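Local atomic coordinates of FAD-dependent pyridine nucleotide-disulphide oxidoreductase (Desulfovibrio vulgaris, PDB entry 3IWA), a protein that probably uses FAD to carry electrons from a reduced pyridine nucleotide to a disulphide or similar acceptor. Residues Ala352-Val356 with Glu357-Arg361; Asn417-Ala420 with Thr421-Ser425; Gly454-Ala457 with Asp458-Ala462. One frame throughout, in Å; residues are numbered along the deposited sequence.

In the fold
All three contacts are local ones at turns of helices in the C-terminal part of the chain, where the dimerisation domain packs helices around the antiparallel sheet that includes strand 348-353. Interaction 1 starts helix 356-361, while interactions 2 and 3 lie toward the C-terminal ends of helices 409-423 and 449-461. Only interactions 1 and 2 touch, through A352 CB and A420 CB, 3.7 Å apart, and A352 CB and L423 CD1, also 3.7 Å apart. Interaction 3 stands apart, its nearest atoms about 8 Å from interaction 2 and about 11 Å from interaction 1. Interactions 2 and 3 both meet the second subunit, and no ligand or cofactor is among the partners of the three.

Interaction 1. Residues Ala352-Val356 with Glu357-Arg361; sequences AGLTV and EGALR
T355 is the N-cap of helix 356-361, and its side chain reaches forward to G358, three residues on. The evidence is a hydrogen bond from G358 N to T355 OG1, 3.0 Å long with an N-H...O angle of 160°. With chi1 at 69°, OG1 sits between the backbone N and the carbonyl carbon of T355, which turns it to the G358 amide within the first helical turn. G358 has no side chain to return a bond to the N-cap residue, so the motif is a simple N-cap rather than a capping box. The same hydroxyl donates to a water 2.7 Å from T355 OG1, and this water in turn donates to E357 OE1. The bent E357 chain thus comes back across the helix start, its OE1 also lying 3.3 Å from V356 CG1, while OE2 is taken by the backbone N of K202.

Behind the cap the helical bonds begin at once: A359 N to T355 O and L360 N to V356 O are each 2.7 Å. Two apolar contacts flank them. L354 CD1 rests on A359, 4.0 Å from its CB, just ahead of the first turn. The V356 and L360 side chains, a turn apart, lie side by side and point the same way, with V356 CG2 4.0 Å from L360 CD1.

A352 packs on A420 and L423 of helix 409-423, while T355 and A359 meet Q403 and L400 of strand 399-406. A359 also touches A366, and V356 touches N368, both on strand 366-372, so this short helix follows strand 348-353 and lies against two further strands of the same sheet.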
ATOM      1  N   ALA A 352      -5.384  -7.736   6.916  1.00 30.74           N
ATOM      2  CA  ALA A 352      -6.552  -7.600   6.063  1.00 30.90           C
ATOM      3  C   ALA A 352      -6.933  -8.972   5.613  1.00 30.28           C
ATOM      4  O   ALA A 352      -6.073  -9.795   5.449  1.00 30.82           O
ATOM      5  CB  ALA A 352      -6.285  -6.705   4.843  1.00 30.07           C
ATOM      6  N   GLY A 353      -8.215  -9.204   5.404  1.00 30.44           N
ATOM      7  CA  GLY A 353      -8.679 -10.465   4.913  1.00 31.48           C
ATOM      8  C   GLY A 353      -8.640 -11.515   6.024  1.00 32.46           C
ATOM      9  O   GLY A 353      -8.669 -11.193   7.221  1.00 32.20           O
ATOM     10  N   LEU A 354      -8.531 -12.766   5.605  1.00 33.58           N
ATOM     11  CA  LEU A 354      -8.606 -13.897   6.516  1.00 34.54           C
ATOM     12  C   LEU A 354      -7.277 -14.284   7.119  1.00 35.25           C
ATOM     13  O   LEU A 354      -6.228 -14.156   6.484  1.00 35.28           O
ATOM     14  CB  LEU A 354      -9.155 -15.107   5.791  1.00 34.95           C
ATOM     15  CG  LEU A 354     -10.455 -14.893   5.048  1.00 34.67           C
ATOM     16  CD1 LEU A 354     -10.807 -16.135   4.250  1.00 32.67           C
ATOM     17  CD2 LEU A 354     -11.539 -14.515   6.033  1.00 37.55           C
ATOM     18  N   THR A 355      -7.331 -14.749   8.360  1.00 35.38           N
ATOM     19  CA  THR A 355      -6.197 -15.416   8.963  1.00 35.44           C
ATOM     20  C   THR A 355      -6.267 -16.861   8.490  1.00 35.22           C
ATOM     21  O   THR A 355      -7.265 -17.276   7.984  1.00 35.14           O
ATOM     22  CB  THR A 355      -6.249 -15.395  10.511  1.00 35.25           C
ATOM     23  OG1 THR A 355      -7.324 -16.234  10.962  1.00 34.96           O
ATOM     24  CG2 THR A 355      -6.401 -13.942  11.077  1.00 35.66           C
ATOM     25  N   VAL A 356      -5.203 -17.624   8.671  1.00 36.43           N
ATOM     26  CA  VAL A 356      -5.193 -19.030   8.287  1.00 36.99           C
ATOM     27  C   VAL A 356      -6.331 -19.843   8.983  1.00 37.27           C
ATOM     28  O   VAL A 356      -7.083 -20.575   8.325  1.00 36.61           O
ATOM     29  CB  VAL A 356      -3.778 -19.680   8.540  1.00 37.57           C
ATOM     30  CG1 VAL A 356      -3.276 -19.500  10.009  1.00 34.56           C
ATOM     31  CG2 VAL A 356      -3.792 -21.167   8.146  1.00 38.41           C
ATOM     32  N   GLU A 357      -6.471 -19.655  10.290  1.00 37.58           N
ATOM     33  CA  GLU A 357      -7.511 -20.339  11.062  1.00 39.48           C
ATOM     34  C   GLU A 357      -8.896 -19.908  10.555  1.00 38.87           C
ATOM     35  O   GLU A 357      -9.795 -20.726  10.374  1.00 38.68           O
ATOM     36  CB  GLU A 357      -7.376 -20.028  12.570  1.00 40.19           C
ATOM     37  CG  GLU A 357      -6.023 -20.475  13.233  1.00 42.60           C
ATOM     38  CD  GLU A 357      -4.852 -19.432  13.148  1.00 46.53           C
ATOM     39  OE1 GLU A 357      -5.007 -18.327  12.541  1.00 45.69           O
ATOM     40  OE2 GLU A 357      -3.753 -19.749  13.703  1.00 49.77           O
ATOM     41  N   GLY A 358      -9.033 -18.608  10.290  1.00 38.58           N
ATOM     42  CA  GLY A 358     -10.221 -18.077   9.661  1.00 37.86           C
ATOM     43  C   GLY A 358     -10.491 -18.688   8.306  1.00 37.54           C
ATOM     44  O   GLY A 358     -11.620 -19.004   7.983  1.00 36.52           O
ATOM     45  N   ALA A 359      -9.461 -18.821   7.482  1.00 38.43           N
ATOM     46  CA  ALA A 359      -9.665 -19.420   6.155  1.00 39.39           C
ATOM     47  C   ALA A 359      -9.995 -20.907   6.321  1.00 39.98           C
ATOM     48  O   ALA A 359     -10.854 -21.437   5.635  1.00 38.83           O
ATOM     49  CB  ALA A 359      -8.438 -19.211   5.239  1.00 38.76           C
ATOM     50  N   LEU A 360      -9.331 -21.572   7.257  1.00 42.38           N
ATOM     51  CA  LEU A 360      -9.644 -22.990   7.510  1.00 44.50           C
ATOM     52  C   LEU A 360     -11.063 -23.108   8.001  1.00 45.50           C
ATOM     53  O   LEU A 360     -11.786 -23.987   7.544  1.00 46.01           O
ATOM     54  CB  LEU A 360      -8.678 -23.661   8.478  1.00 44.32           C
ATOM     55  CG  LEU A 360      -7.215 -23.804   7.995  1.00 46.73           C
ATOM     56  CD1 LEU A 360      -6.273 -24.097   9.202  1.00 44.94           C
ATOM     57  CD2 LEU A 360      -7.032 -24.840   6.906  1.00 44.84           C
ATOM     58  N   ARG A 361     -11.494 -22.199   8.878  1.00 46.52           N
ATOM     59  CA  ARG A 361     -12.884 -22.285   9.402  1.00 47.17           C
ATOM     60  C   ARG A 361     -13.915 -22.138   8.260  1.00 47.20           C
ATOM     61  O   ARG A 361     -14.951 -22.771   8.290  1.00 46.99           O
ATOM     62  CB  ARG A 361     -13.153 -21.305  10.577  1.00 46.78           C
TER
HETATM   63  O   HOH W   1      -7.167 -16.455  13.660  1.00 45.47           O

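Interaction 2. Residues Asn417-Ala420 with Thr421-Ser425; sequences NAVA and TMLAS
T421 packs against the preceding turn, beside the carbonyls of N417 and A418, and its side chain can be followed outward from the backbone. CB lies 3.9 Å from N417 O, the acceptor of its own amide. At the branch, CG2 stays beside that carbonyl, 3.7 Å from N417 O. The other branch, OG1, is placed between backbone N and carbonyl carbon by a chi1 of 62° and lies 3.4 Å from N417 O and a little farther from A418 O of its own helix. Its hydrogen bond, however, goes to A418 O of the second subunit, and the reciprocal bond is made from the T421 of that subunit, giving a symmetric pair across the interface.

The backbone changes pattern here. T421 N to N417 O is an i+4 bond with a nearly straight N-H...O angle of 175°. M422 N to V419 O and L423 N to A420 O are then i+3 bonds, and L423 N also makes a weak i+4 bond to V419 O. In each i+3 bond the donor stands above the carbonyl plane, 73° out of it for L423. A water fills the next place, donating to A420 O at 2.6 Å and accepting from A424 N.

L423 CG leans over V419 O at 3.5 Å, and V419 CG1 meets L423 CD2 at 4.1 Å, the two side chains crossing at a slant.

V419 and L423 face I402 and V399 of strand 399-406, and A420 with L423 covers A352 of strand 348-353. M422 lies on D431 and I432 of helix 429-433, while N417 binds V438 and A414 of the second subunit.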
ATOM      1  N   ASN A 417      -0.915  -2.327   3.373  1.00 36.45           N
ATOM      2  CA  ASN A 417      -1.747  -1.534   2.457  1.00 36.12           C
ATOM      3  C   ASN A 417      -1.620  -1.993   1.037  1.00 35.44           C
ATOM      4  O   ASN A 417      -2.609  -2.078   0.333  1.00 35.74           O
ATOM      5  CB  ASN A 417      -1.334  -0.064   2.466  1.00 36.44           C
ATOM      6  CG  ASN A 417      -2.033   0.750   3.539  1.00 37.65           C
ATOM      7  OD1 ASN A 417      -2.914   0.254   4.252  1.00 39.25           O
ATOM      8  ND2 ASN A 417      -1.655   2.029   3.635  1.00 39.87           N
ATOM      9  N   ALA A 418      -0.380  -2.264   0.618  1.00 34.23           N
ATOM     10  CA  ALA A 418      -0.113  -2.685  -0.756  1.00 33.49           C
ATOM     11  C   ALA A 418      -0.974  -3.855  -1.115  1.00 32.49           C
ATOM     12  O   ALA A 418      -1.512  -3.911  -2.221  1.00 33.73           O
ATOM     13  CB  ALA A 418       1.369  -3.036  -0.968  1.00 32.61           C
ATOM     14  N   VAL A 419      -1.057  -4.820  -0.211  1.00 31.63           N
ATOM     15  CA  VAL A 419      -1.810  -6.021  -0.468  1.00 31.26           C
ATOM     16  C   VAL A 419      -3.318  -5.855  -0.167  1.00 31.57           C
ATOM     17  O   VAL A 419      -4.158  -6.398  -0.892  1.00 31.94           O
ATOM     18  CB  VAL A 419      -1.195  -7.205   0.327  1.00 32.12           C
ATOM     19  CG1 VAL A 419      -2.023  -8.430   0.145  1.00 28.00           C
ATOM     20  CG2 VAL A 419       0.301  -7.426  -0.071  1.00 30.09           C
ATOM     21  N   ALA A 420      -3.660  -5.097   0.864  1.00 31.84           N
ATOM     22  CA  ALA A 420      -5.073  -4.918   1.285  1.00 33.10           C
ATOM     23  C   ALA A 420      -5.963  -4.360   0.172  1.00 34.37           C
ATOM     24  O   ALA A 420      -7.107  -4.827  -0.043  1.00 35.21           O
ATOM     25  CB  ALA A 420      -5.160  -4.016   2.558  1.00 32.43           C
ATOM     26  N   THR A 421      -5.448  -3.361  -0.548  1.00 34.34           N
ATOM     27  CA  THR A 421      -6.194  -2.793  -1.658  1.00 34.67           C
ATOM     28  C   THR A 421      -6.250  -3.720  -2.874  1.00 35.58           C
ATOM     29  O   THR A 421      -7.064  -3.509  -3.783  1.00 35.60           O
ATOM     30  CB  THR A 421      -5.635  -1.441  -2.085  1.00 35.17           C
ATOM     31  OG1 THR A 421      -4.266  -1.581  -2.542  1.00 34.46           O
ATOM     32  CG2 THR A 421      -5.718  -0.460  -0.903  1.00 32.80           C
ATOM     33  N   MET A 422      -5.414  -4.757  -2.878  1.00 35.76           N
ATOM     34  CA  MET A 422      -5.444  -5.753  -3.930  1.00 36.05           C
ATOM     35  C   MET A 422      -6.471  -6.852  -3.618  1.00 36.96           C
ATOM     36  O   MET A 422      -6.946  -7.496  -4.550  1.00 36.79           O
ATOM     37  CB  MET A 422      -4.051  -6.425  -4.130  1.00 36.09           C
ATOM     38  CG  MET A 422      -2.784  -5.511  -4.297  1.00 35.00           C
ATOM     39  SD  MET A 422      -1.145  -6.364  -4.424  1.00 30.79           S
ATOM     40  CE  MET A 422      -1.676  -7.402  -5.744  1.00 24.84           C
ATOM     41  N   LEU A 423      -6.771  -7.127  -2.332  1.00 37.36           N
ATOM     42  CA  LEU A 423      -7.530  -8.369  -1.985  1.00 37.63           C
ATOM     43  C   LEU A 423      -8.859  -8.506  -2.706  1.00 38.24           C
ATOM     44  O   LEU A 423      -9.176  -9.578  -3.187  1.00 37.59           O
ATOM     45  CB  LEU A 423      -7.760  -8.536  -0.485  1.00 37.40           C
ATOM     46  CG  LEU A 423      -6.482  -8.779   0.325  1.00 37.51           C
ATOM     47  CD1 LEU A 423      -6.790  -8.823   1.839  1.00 37.77           C
ATOM     48  CD2 LEU A 423      -5.777 -10.035  -0.126  1.00 35.75           C
ATOM     49  N   ALA A 424      -9.609  -7.414  -2.819  1.00 39.25           N
ATOM     50  CA  ALA A 424     -10.915  -7.435  -3.499  1.00 40.50           C
ATOM     51  C   ALA A 424     -10.823  -7.829  -4.968  1.00 41.31           C
ATOM     52  O   ALA A 424     -11.771  -8.344  -5.500  1.00 41.34           O
ATOM     53  CB  ALA A 424     -11.626  -6.061  -3.373  1.00 40.02           C
ATOM     54  N   SER A 425      -9.685  -7.596  -5.616  1.00 42.89           N
ATOM     55  CA  SER A 425      -9.499  -8.007  -7.024  1.00 44.44           C
ATOM     56  C   SER A 425      -9.080  -9.476  -7.189  1.00 44.32           C
ATOM     57  O   SER A 425      -8.826  -9.920  -8.298  1.00 44.47           O
ATOM     58  CB  SER A 425      -8.477  -7.097  -7.704  1.00 44.39           C
ATOM     59  OG  SER A 425      -9.024  -5.787  -7.826  1.00 49.23           O
TER
HETATM   60  O   HOH W   2      -9.104  -4.877  -1.647  1.00 36.30           O

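Interaction 3. Residues Gly454-Ala457 with Asp458-Ala462; sequences GNVA and DNVLA
G454 and D458 head a run of four consecutive i to i+4 backbone bonds in helix 449-461, which is the first kind of interaction here. D458 N reaches G454 O, N459 N reaches N455 O, V460 N reaches V456 O and L461 N reaches A457 O. The shortest is V460 N to V456 O at 2.7 Å. The longest is D458 N to G454 O at 3.0 Å. Every N-H...O angle is between 158° and 165°. This regularity identifies ordinary alpha-helix through these turns.

One apolar pair is made along the helix surface: V456 CG1 and V460 CG2 meet at 4.1 Å, their side chains set at an angle to each other. Separately, a side-chain carbon lies against a backbone carbonyl, with L461 CG 3.2 Å from A457 O, the acceptor of its own amide.

Polar side chains form the third group. The amide plane of N459 lies face-on to N455 O: the oxygen is 3.2 Å from N459 CG and 3.5 Å from both N459 OD1 and N459 ND2, which puts it over the middle of the group. N459 OD1 takes a weak hydrogen bond from R21 of the second subunit. D458 has CG opposite its backbone N, chi1 169°, which carries the carboxylate clear of the helix. There OD1 forms a salt bridge with R397 and OD2 another with R320 of the second subunit, so two arginines from different chains share one carboxylate. N455 OD1 is bonded to S433 OG.

On the inner side, A457 packs on V369 of strand 366-372 and on L390 and V392 of strand 386-393, V456 meets V369 and V371, and L461 reaches V367 and V392. A457, D458 and L461 also touch V429 of helix 429-433, while N455 and N459 pack on R320 of the second subunit.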
ATOM      1  N   GLY A 454       5.379 -13.578  -1.572  1.00 37.86           N
ATOM      2  CA  GLY A 454       4.790 -14.227  -2.752  1.00 37.65           C
ATOM      3  C   GLY A 454       5.679 -15.329  -3.349  1.00 37.81           C
ATOM      4  O   GLY A 454       5.189 -16.346  -3.802  1.00 36.85           O
ATOM      5  N   ASN A 455       6.990 -15.132  -3.316  1.00 37.88           N
ATOM      6  CA  ASN A 455       7.934 -16.143  -3.820  1.00 38.52           C
ATOM      7  C   ASN A 455       7.991 -17.386  -2.906  1.00 39.08           C
ATOM      8  O   ASN A 455       7.922 -18.517  -3.400  1.00 38.44           O
ATOM      9  CB  ASN A 455       9.331 -15.534  -3.994  1.00 37.90           C
ATOM     10  CG  ASN A 455       9.367 -14.397  -5.062  1.00 36.66           C
ATOM     11  OD1 ASN A 455       8.428 -14.178  -5.844  1.00 34.69           O
ATOM     12  ND2 ASN A 455      10.457 -13.698  -5.074  1.00 34.02           N
ATOM     13  N   VAL A 456       8.083 -17.165  -1.592  1.00 39.53           N
ATOM     14  CA  VAL A 456       8.015 -18.258  -0.627  1.00 40.64           C
ATOM     15  C   VAL A 456       6.707 -19.044  -0.714  1.00 42.09           C
ATOM     16  O   VAL A 456       6.719 -20.267  -0.689  1.00 43.33           O
ATOM     17  CB  VAL A 456       8.237 -17.797   0.811  1.00 41.14           C
ATOM     18  CG1 VAL A 456       8.041 -18.975   1.760  1.00 40.96           C
ATOM     19  CG2 VAL A 456       9.611 -17.176   0.975  1.00 38.75           C
ATOM     20  N   ALA A 457       5.583 -18.363  -0.908  1.00 43.19           N
ATOM     21  CA  ALA A 457       4.296 -19.041  -1.078  1.00 43.74           C
ATOM     22  C   ALA A 457       4.174 -19.871  -2.379  1.00 44.94           C
ATOM     23  O   ALA A 457       3.533 -20.931  -2.426  1.00 45.05           O
ATOM     24  CB  ALA A 457       3.182 -18.005  -1.019  1.00 43.24           C
ATOM     25  N   ASP A 458       4.708 -19.338  -3.469  1.00 46.19           N
ATOM     26  CA  ASP A 458       4.771 -20.080  -4.726  1.00 47.00           C
ATOM     27  C   ASP A 458       5.683 -21.308  -4.537  1.00 47.22           C
ATOM     28  O   ASP A 458       5.364 -22.389  -5.012  1.00 46.59           O
ATOM     29  CB  ASP A 458       5.276 -19.165  -5.844  1.00 47.62           C
ATOM     30  CG  ASP A 458       5.622 -19.910  -7.123  1.00 47.63           C
ATOM     31  OD1 ASP A 458       4.956 -20.883  -7.504  1.00 48.92           O
ATOM     32  OD2 ASP A 458       6.563 -19.473  -7.772  1.00 50.40           O
ATOM     33  N   ASN A 459       6.787 -21.127  -3.816  1.00 47.95           N
ATOM     34  CA  ASN A 459       7.646 -22.243  -3.425  1.00 49.12           C
ATOM     35  C   ASN A 459       6.960 -23.275  -2.481  1.00 50.93           C
ATOM     36  O   ASN A 459       7.025 -24.501  -2.719  1.00 50.69           O
ATOM     37  CB  ASN A 459       8.946 -21.719  -2.785  1.00 48.69           C
ATOM     38  CG  ASN A 459       9.868 -21.049  -3.794  1.00 46.60           C
ATOM     39  OD1 ASN A 459       9.654 -21.130  -5.002  1.00 41.22           O
ATOM     40  ND2 ASN A 459      10.869 -20.356  -3.296  1.00 44.99           N
ATOM     41  N   VAL A 460       6.309 -22.793  -1.411  1.00 52.51           N
ATOM     42  CA  VAL A 460       5.574 -23.712  -0.523  1.00 52.91           C
ATOM     43  C   VAL A 460       4.529 -24.474  -1.339  1.00 53.67           C
ATOM     44  O   VAL A 460       4.464 -25.681  -1.243  1.00 54.56           O
ATOM     45  CB  VAL A 460       4.941 -23.028   0.701  1.00 53.01           C
ATOM     46  CG1 VAL A 460       3.947 -23.991   1.402  1.00 53.22           C
ATOM     47  CG2 VAL A 460       6.005 -22.564   1.656  1.00 50.68           C
ATOM     48  N   LEU A 461       3.766 -23.809  -2.195  1.00 54.42           N
ATOM     49  CA  LEU A 461       2.771 -24.529  -3.028  1.00 55.38           C
ATOM     50  C   LEU A 461       3.327 -25.514  -4.099  1.00 56.69           C
ATOM     51  O   LEU A 461       2.581 -26.336  -4.643  1.00 56.87           O
ATOM     52  CB  LEU A 461       1.808 -23.538  -3.712  1.00 55.24           C
ATOM     53  CG  LEU A 461       0.886 -22.644  -2.848  1.00 55.40           C
ATOM     54  CD1 LEU A 461       0.036 -21.713  -3.716  1.00 52.12           C
ATOM     55  CD2 LEU A 461      -0.006 -23.472  -1.949  1.00 55.73           C
ATOM     56  N   ALA A 462       4.609 -25.422  -4.431  1.00 57.94           N
ATOM     57  CA  ALA A 462       5.191 -26.292  -5.460  1.00 58.81           C
ATOM     58  C   ALA A 462       5.805 -27.542  -4.795  1.00 59.49           C
ATOM     59  O   ALA A 462       5.634 -28.666  -5.278  1.00 59.74           O
ATOM     60  CB  ALA A 462       6.252 -25.526  -6.280  1.00 58.58           C
TER